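Hypothetical protein (Ruminococcus gnavus, PDB 4GL6) is of unknown function and belongs to the DUF5037 family, with a mixed beta-sheet and helices in one part and an antiparallel sheet in another. Local coordinates at residues A[157-160]-A[161-165]. Numbering follows the deposited sequence.
Sequences EEEY and QMYEE
The ring of Tyr163 lies with one face against the backbone of Glu159, one helical turn earlier: Glu159 O sits 3.4 Å above the ring plane, over its centre. The same oxygen accepts the Tyr163 amide hydrogen in a long bond, 3.3 Å from Tyr163 N to Glu159 O. At the far end of the ring, the hydroxyl meets the Glu159 carboxylate, whose plane is turned 84° from that of the ring. Tyr163 OH donates to Glu159 OE2 over 2.7 Å, reaching the oxygen from its anti side and slightly out of the carboxylate plane. Glu159 can deliver this oxygen because its CG is anti to the backbone N (chi1 -172°) and the extended chain passes over the hydroxyl end of the same ring face, Glu159 CG 3.5 Å from Tyr163 CZ, then drops toward the ring plane.

The second tyrosine-glutamate pair, Tyr160 and Glu164, is looser, with no hydrogen bond between the side chains. Glu164 OE1 approaches the Tyr160 ring obliquely, 3.5 Å from Tyr160 CE2, while the Tyr160 hydroxyl is hydrogen-bonded to the carbonyl of Asp229. Backbone bonds join residues four apart, the straightest running from Glu164 N to Tyr160 O (2.9 Å). On another flank, the selenomethionine Met162 folds back at chi3 (-55°), bringing its CE to 3.8 Å from Glu159 CA and touching helix 75-95.

These pairings of residues three and four apart lie on helix 156-171, the crossover of a beta-alpha-beta unit between strands 140-147 and 175-182. Glu159 OE2 is shared by the hydroxyls of Tyr163 and Tyr181, and OE1 forms a salt bridge with Lys238. Such partners probably favour the ionised form: a buried carboxylate, its probable charge paired with Lys238, joins helix 156-171 to strand 175-182 and helix 231-239.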
loop_
_atom_site.group_PDB
_atom_site.type_symbol
_atom_site.label_atom_id
_atom_site.label_comp_id
_atom_site.label_asym_id
_atom_site.label_seq_id
_atom_site.Cartn_x
_atom_site.Cartn_y
_atom_site.Cartn_z
ATOM N N GLU A 157 -8.515 -21.706 10.907
ATOM C CA GLU A 157 -7.237 -22.420 10.759
ATOM C C GLU A 157 -6.788 -22.326 9.300
ATOM O O GLU A 157 -5.658 -21.944 9.030
ATOM C CB GLU A 157 -7.345 -23.911 11.188
ATOM C CG GLU A 157 -7.523 -24.216 12.685
ATOM C CD GLU A 157 -8.850 -23.756 13.313
ATOM O OE1 GLU A 157 -9.853 -23.535 12.586
ATOM O OE2 GLU A 157 -8.892 -23.598 14.554
ATOM N N GLU A 158 -7.700 -22.664 8.379
ATOM C CA GLU A 158 -7.456 -22.602 6.924
ATOM C C GLU A 158 -7.091 -21.188 6.468
ATOM O O GLU A 158 -6.202 -21.013 5.638
ATOM C CB GLU A 158 -8.686 -23.097 6.127
ATOM C CG GLU A 158 -8.973 -24.596 6.220
ATOM C CD GLU A 158 -10.346 -25.021 5.688
ATOM O OE1 GLU A 158 -11.339 -24.262 5.780
ATOM O OE2 GLU A 158 -10.449 -26.162 5.202
ATOM N N GLU A 159 -7.768 -20.189 7.026
ATOM C CA GLU A 159 -7.530 -18.793 6.666
ATOM C C GLU A 159 -6.133 -18.353 7.104
ATOM O O GLU A 159 -5.379 -17.791 6.306
ATOM C CB GLU A 159 -8.617 -17.897 7.283
ATOM C CG GLU A 159 -8.588 -16.445 6.825
ATOM C CD GLU A 159 -9.728 -15.565 7.368
ATOM O OE1 GLU A 159 -10.711 -16.085 7.964
ATOM O OE2 GLU A 159 -9.634 -14.328 7.159
ATOM N N TYR A 160 -5.815 -18.615 8.374
ATOM C CA TYR A 160 -4.521 -18.278 8.984
ATOM C C TYR A 160 -3.370 -18.980 8.264
ATOM O O TYR A 160 -2.363 -18.345 7.949
ATOM C CB TYR A 160 -4.539 -18.651 10.468
ATOM C CG TYR A 160 -3.295 -18.311 11.257
ATOM C CD1 TYR A 160 -3.173 -17.076 11.920
ATOM C CD2 TYR A 160 -2.246 -19.236 11.384
ATOM C CE1 TYR A 160 -2.032 -16.767 12.656
ATOM C CE2 TYR A 160 -1.101 -18.940 12.119
ATOM C CZ TYR A 160 -0.990 -17.710 12.751
ATOM O OH TYR A 160 0.158 -17.440 13.463
ATOM N N GLN A 161 -3.535 -20.280 7.996
ATOM C CA GLN A 161 -2.523 -21.070 7.264
ATOM C C GLN A 161 -2.179 -20.461 5.901
ATOM O O GLN A 161 -1.014 -20.410 5.535
ATOM C CB GLN A 161 -2.935 -22.550 7.112
ATOM C CG GLN A 161 -2.773 -23.394 8.377
ATOM C CD GLN A 161 -3.339 -24.789 8.218
ATOM O OE1 GLN A 161 -3.225 -25.387 7.148
ATOM N NE2 GLN A 161 -3.944 -25.322 9.284
HETATM N N MSE A 162 -3.187 -19.989 5.179
HETATM C CA MSE A 162 -2.981 -19.328 3.880
HETATM C C MSE A 162 -2.154 -18.047 4.014
HETATM O O MSE A 162 -1.287 -17.790 3.174
HETATM C CB MSE A 162 -4.315 -18.996 3.171
HETATM C CG MSE A 162 -5.032 -20.186 2.555
HETATM SE SE MSE A 162 -6.613 -19.661 1.535
HETATM C CE MSE A 162 -7.550 -18.647 2.915
ATOM N N TYR A 163 -2.425 -17.255 5.050
ATOM C CA TYR A 163 -1.680 -16.011 5.257
ATOM C C TYR A 163 -0.234 -16.333 5.618
ATOM O O TYR A 163 0.688 -15.779 5.011
ATOM C CB TYR A 163 -2.350 -15.084 6.294
ATOM C CG TYR A 163 -3.814 -14.737 6.026
ATOM C CD1 TYR A 163 -4.347 -14.737 4.724
ATOM C CD2 TYR A 163 -4.654 -14.329 7.070
ATOM C CE1 TYR A 163 -5.675 -14.412 4.497
ATOM C CE2 TYR A 163 -5.974 -13.977 6.838
ATOM C CZ TYR A 163 -6.484 -14.026 5.550
ATOM O OH TYR A 163 -7.797 -13.694 5.287
ATOM N N GLU A 164 -0.052 -17.266 6.559
ATOM C CA GLU A 164 1.281 -17.783 6.959
ATOM C C GLU A 164 2.097 -18.199 5.703
ATOM O O GLU A 164 3.260 -17.815 5.561
ATOM C CB GLU A 164 1.094 -18.950 7.949
ATOM C CG GLU A 164 2.290 -19.389 8.789
ATOM C CD GLU A 164 1.862 -20.351 9.923
ATOM O OE1 GLU A 164 2.082 -20.059 11.127
ATOM O OE2 GLU A 164 1.212 -21.368 9.619
ATOM N N GLU A 165 1.455 -18.916 4.775
ATOM C CA GLU A 165 2.093 -19.335 3.514
ATOM C C GLU A 165 2.503 -18.159 2.621
ATOM O O GLU A 165 3.600 -18.185 2.045
ATOM C CB GLU A 165 1.223 -20.357 2.739
ATOM C CG GLU A 165 1.712 -20.623 1.296
ATOM C CD GLU A 165 1.311 -21.945 0.657
ATOM O OE1 GLU A 165 0.615 -22.774 1.287
ATOM O OE2 GLU A 165 1.739 -22.152 -0.505
#